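Glutathionyl-hydroquinone reductase PcpF (Sphingobium chlorophenolicum, PDB 4FQU) catalyses the glutathione-dependent reduction of glutathionyl-hydroquinones to hydroquinones, a step in the bacterial degradation of the pollutant pentachlorophenol. Local coordinates at residues I99-Y109 with R119-D127. Numbering follows the deposited sequence.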
loop_
_atom_site.group_PDB
_atom_site.type_symbol
_atom_site.label_atom_id
_atom_site.label_comp_id
_atom_site.label_asym_id
_atom_site.label_seq_id
_atom_site.Cartn_x
_atom_site.Cartn_y
_atom_site.Cartn_z
ATOM N N ILE A 99 1.680 -26.755 -29.190
ATOM C CA ILE A 99 1.170 -28.124 -28.857
ATOM C C ILE A 99 0.115 -28.092 -27.739
ATOM O O ILE A 99 0.455 -28.105 -26.556
ATOM C CB ILE A 99 2.299 -29.211 -28.477
ATOM C CG1 ILE A 99 3.321 -28.691 -27.390
ATOM C CG2 ILE A 99 2.913 -29.934 -29.797
ATOM C CD1 ILE A 99 2.880 -28.786 -25.875
ATOM N N ASN A 100 -1.143 -28.027 -28.175
ATOM C CA ASN A 100 -2.379 -27.874 -27.375
ATOM C C ASN A 100 -3.205 -26.612 -27.646
ATOM O O ASN A 100 -4.435 -26.619 -27.538
ATOM C CB ASN A 100 -2.230 -28.189 -25.875
ATOM C CG ASN A 100 -2.714 -29.614 -25.543
ATOM O OD1 ASN A 100 -3.452 -30.222 -26.333
ATOM N ND2 ASN A 100 -2.290 -30.154 -24.398
ATOM N N GLY A 101 -2.541 -25.542 -28.048
ATOM C CA GLY A 101 -3.254 -24.330 -28.423
ATOM C C GLY A 101 -4.416 -23.941 -27.519
ATOM O O GLY A 101 -5.481 -23.598 -28.009
ATOM N N ALA A 102 -4.196 -23.973 -26.204
ATOM C CA ALA A 102 -5.236 -23.720 -25.223
ATOM C C ALA A 102 -5.452 -22.251 -25.088
ATOM O O ALA A 102 -4.495 -21.496 -25.177
ATOM C CB ALA A 102 -4.807 -24.271 -23.902
ATOM N N ASP A 103 -6.692 -21.835 -24.853
ATOM C CA ASP A 103 -6.951 -20.433 -24.558
ATOM C C ASP A 103 -6.692 -20.210 -23.072
ATOM O O ASP A 103 -6.140 -19.181 -22.658
ATOM C CB ASP A 103 -8.387 -20.030 -24.883
ATOM C CG ASP A 103 -8.760 -20.230 -26.345
ATOM O OD1 ASP A 103 -8.507 -19.312 -27.153
ATOM O OD2 ASP A 103 -9.354 -21.297 -26.679
ATOM N N TYR A 104 -7.080 -21.198 -22.275
ATOM C CA TYR A 104 -6.998 -21.106 -20.829
ATOM C C TYR A 104 -6.078 -22.165 -20.239
ATOM O O TYR A 104 -6.049 -23.299 -20.723
ATOM C CB TYR A 104 -8.379 -21.313 -20.268
ATOM C CG TYR A 104 -9.389 -20.418 -20.894
ATOM C CD1 TYR A 104 -9.216 -19.061 -20.860
ATOM C CD2 TYR A 104 -10.516 -20.924 -21.515
ATOM C CE1 TYR A 104 -10.136 -18.211 -21.427
ATOM C CE2 TYR A 104 -11.437 -20.088 -22.092
ATOM C CZ TYR A 104 -11.253 -18.714 -22.048
ATOM O OH TYR A 104 -12.159 -17.804 -22.602
ATOM N N LEU A 105 -5.339 -21.807 -19.184
ATOM C CA LEU A 105 -4.422 -22.751 -18.532
ATOM C C LEU A 105 -5.154 -23.978 -18.101
ATOM O O LEU A 105 -4.663 -25.063 -18.300
ATOM C CB LEU A 105 -3.681 -22.132 -17.351
ATOM C CG LEU A 105 -2.639 -22.947 -16.560
ATOM C CD1 LEU A 105 -1.429 -23.287 -17.365
ATOM C CD2 LEU A 105 -2.217 -22.145 -15.316
ATOM N N TYR A 106 -6.345 -23.805 -17.529
ATOM C CA TYR A 106 -7.181 -24.956 -17.149
ATOM C C TYR A 106 -7.311 -26.003 -18.262
ATOM O O TYR A 106 -7.317 -27.184 -17.979
ATOM C CB TYR A 106 -8.537 -24.554 -16.517
ATOM C CG TYR A 106 -9.686 -24.061 -17.404
ATOM C CD1 TYR A 106 -10.271 -24.873 -18.347
ATOM C CD2 TYR A 106 -10.218 -22.790 -17.238
ATOM C CE1 TYR A 106 -11.332 -24.433 -19.119
ATOM C CE2 TYR A 106 -11.262 -22.332 -18.018
ATOM C CZ TYR A 106 -11.811 -23.167 -18.952
ATOM O OH TYR A 106 -12.845 -22.730 -19.731
ATOM N N GLN A 107 -7.364 -25.589 -19.524
ATOM C CA GLN A 107 -7.372 -26.557 -20.632
ATOM C C GLN A 107 -6.100 -27.418 -20.760
ATOM O O GLN A 107 -6.125 -28.413 -21.499
ATOM C CB GLN A 107 -7.606 -25.874 -21.989
ATOM C CG GLN A 107 -8.971 -25.357 -22.240
ATOM C CD GLN A 107 -8.961 -24.295 -23.281
ATOM O OE1 GLN A 107 -8.166 -23.357 -23.221
ATOM N NE2 GLN A 107 -9.824 -24.435 -24.267
ATOM N N VAL A 108 -4.992 -27.032 -20.112
ATOM C CA VAL A 108 -3.792 -27.853 -20.141
ATOM C C VAL A 108 -4.026 -29.031 -19.219
ATOM O O VAL A 108 -3.807 -30.180 -19.600
ATOM C CB VAL A 108 -2.523 -27.111 -19.694
ATOM C CG1 VAL A 108 -1.325 -28.060 -19.696
ATOM C CG2 VAL A 108 -2.232 -25.939 -20.601
ATOM N N TYR A 109 -4.513 -28.762 -18.012
ATOM C CA TYR A 109 -4.803 -29.849 -17.070
ATOM C C TYR A 109 -5.766 -30.856 -17.639
ATOM O O TYR A 109 -5.622 -32.065 -17.422
ATOM C CB TYR A 109 -5.337 -29.328 -15.744
ATOM C CG TYR A 109 -4.251 -28.714 -14.876
ATOM C CD1 TYR A 109 -3.774 -27.413 -15.095
ATOM C CD2 TYR A 109 -3.708 -29.427 -13.847
ATOM C CE1 TYR A 109 -2.799 -26.856 -14.300
ATOM C CE2 TYR A 109 -2.722 -28.888 -13.054
ATOM C CZ TYR A 109 -2.271 -27.612 -13.270
ATOM O OH TYR A 109 -1.282 -27.155 -12.434
ATOM N N ARG A 119 -6.774 -27.552 -8.142
ATOM C CA ARG A 119 -6.480 -26.195 -8.588
ATOM C C ARG A 119 -5.751 -26.234 -9.930
ATOM O O ARG A 119 -5.298 -27.284 -10.363
ATOM C CB ARG A 119 -5.756 -25.384 -7.536
ATOM C CG ARG A 119 -6.025 -25.864 -6.142
ATOM C CD ARG A 119 -5.200 -25.059 -5.195
ATOM N NE ARG A 119 -5.453 -23.668 -5.470
ATOM C CZ ARG A 119 -4.529 -22.724 -5.427
ATOM N NH1 ARG A 119 -3.266 -23.048 -5.095
ATOM N NH2 ARG A 119 -4.896 -21.466 -5.715
ATOM N N VAL A 120 -5.719 -25.106 -10.623
ATOM C CA VAL A 120 -5.115 -25.042 -11.960
ATOM C C VAL A 120 -4.050 -23.973 -11.899
ATOM O O VAL A 120 -4.371 -22.787 -12.140
ATOM C CB VAL A 120 -6.129 -24.653 -13.109
ATOM C CG1 VAL A 120 -5.404 -24.558 -14.414
ATOM C CG2 VAL A 120 -7.248 -25.672 -13.262
ATOM N N THR A 121 -2.816 -24.405 -11.576
ATOM C CA THR A 121 -1.666 -23.536 -11.312
ATOM C C THR A 121 -0.467 -23.640 -12.274
ATOM O O THR A 121 -0.345 -24.599 -13.068
ATOM C CB THR A 121 -1.114 -23.812 -9.936
ATOM O OG1 THR A 121 -0.282 -24.994 -9.940
ATOM C CG2 THR A 121 -2.214 -23.966 -9.007
ATOM N N ILE A 122 0.412 -22.626 -12.202
ATOM C CA ILE A 122 1.739 -22.711 -12.818
ATOM C C ILE A 122 2.747 -22.674 -11.708
ATOM O O ILE A 122 2.441 -22.143 -10.655
ATOM C CB ILE A 122 2.022 -21.535 -13.750
ATOM C CG1 ILE A 122 1.977 -20.218 -12.986
ATOM C CG2 ILE A 122 1.033 -21.493 -14.906
ATOM C CD1 ILE A 122 1.668 -19.014 -13.922
ATOM N N PRO A 123 3.961 -23.181 -11.939
ATOM C CA PRO A 123 4.534 -23.748 -13.154
ATOM C C PRO A 123 4.173 -25.212 -13.340
ATOM O O PRO A 123 3.885 -25.872 -12.340
ATOM C CB PRO A 123 6.034 -23.646 -12.890
ATOM C CG PRO A 123 6.152 -23.741 -11.448
ATOM C CD PRO A 123 5.006 -22.946 -10.932
ATOM N N ILE A 124 4.196 -25.701 -14.583
ATOM C CA ILE A 124 3.847 -27.075 -14.906
ATOM C C ILE A 124 4.977 -27.589 -15.754
ATOM O O ILE A 124 5.357 -26.929 -16.700
ATOM C CB ILE A 124 2.584 -27.121 -15.767
ATOM C CG1 ILE A 124 1.448 -26.414 -15.050
ATOM C CG2 ILE A 124 2.211 -28.547 -16.109
ATOM C CD1 ILE A 124 0.151 -26.326 -15.840
ATOM N N LEU A 125 5.546 -28.736 -15.436
ATOM C CA LEU A 125 6.536 -29.291 -16.316
ATOM C C LEU A 125 5.812 -30.377 -17.056
ATOM O O LEU A 125 5.358 -31.328 -16.461
ATOM C CB LEU A 125 7.720 -29.828 -15.524
ATOM C CG LEU A 125 8.882 -30.454 -16.287
ATOM C CD1 LEU A 125 9.571 -29.411 -17.041
ATOM C CD2 LEU A 125 9.835 -31.076 -15.351
ATOM N N TRP A 126 5.689 -30.205 -18.364
ATOM C CA TRP A 126 4.802 -31.039 -19.190
ATOM C C TRP A 126 5.607 -32.081 -19.953
ATOM O O TRP A 126 6.614 -31.748 -20.550
ATOM C CB TRP A 126 4.037 -30.152 -20.169
ATOM C CG TRP A 126 3.252 -30.824 -21.183
ATOM C CD1 TRP A 126 3.673 -31.140 -22.404
ATOM C CD2 TRP A 126 1.886 -31.236 -21.115
ATOM N NE1 TRP A 126 2.680 -31.750 -23.122
ATOM C CE2 TRP A 126 1.563 -31.814 -22.346
ATOM C CE3 TRP A 126 0.906 -31.179 -20.130
ATOM C CZ2 TRP A 126 0.330 -32.346 -22.622
ATOM C CZ3 TRP A 126 -0.327 -31.692 -20.409
ATOM C CH2 TRP A 126 -0.601 -32.278 -21.649
ATOM N N ASP A 127 5.210 -33.344 -19.923
ATOM C CA ASP A 127 5.972 -34.326 -20.642
ATOM C C ASP A 127 5.411 -34.467 -22.078
ATOM O O ASP A 127 4.331 -35.025 -22.259
ATOM C CB ASP A 127 5.891 -35.632 -19.901
ATOM C CG ASP A 127 6.637 -36.725 -20.591
ATOM O OD1 ASP A 127 6.686 -36.695 -21.848
ATOM O OD2 ASP A 127 7.207 -37.578 -19.853
#
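Tyr109 of helix 106-112 meets Val120 and Thr121 of the loop 119-123, a worked example of a helix packed against the loop that ends in the cis-proline, Pro123, in the thioredoxin-like domain of a GST-superfamily enzyme. The polar part is small. The phenol OH of Tyr109 sits between Thr121 O, 2.8 Å away, and Asn136 OD1, both able to accept from it; Thr121 O meets the ring at its edge, in plane.

Around the ring the contact is apolar. Val120 CA lies over one face, 4.2 Å from the ring centroid and 28° off the normal, a CH-pi contact. With CG1 of Val120 anti to the backbone nitrogen (chi1 178°), that methyl reaches both Tyr109 CD1 and the backbone of Tyr106, while CG2 packs on Tyr106 CB, 3.7 Å away. Leu105 divides its branches: CD2 turns to Ile122 CG2, whereas CD1 meets Ile124 CD1 at 3.7 Å. The same Ile124 methyl also touches Tyr109 CE1, joining leucine and tyrosine in one cluster.

Farther along the strand, Trp126 carries the packing outward. Val108 CG1 approaches its six-membered ring at CZ3 (3.8 Å), and Asn100 ND2 stands 3.9 Å from CZ2, its amide plane turned 66° from the indole.

Replacing Tyr109 by an alanine would probably open a gap beside Val120 and Ile124 and leave Thr121 O and Asn136 OD1 without the phenol OH they share.

Residues 119-122 probably contribute to the glutathione site, as in related enzymes, and Ile122, which precedes cis-Pro123, lies near the presumed nucleophile Cys53. The chemistry thus implies a mainly apolar interface with one phenol OH at a polar junction, where the helix meets the loop that probably forms part of the glutathione site.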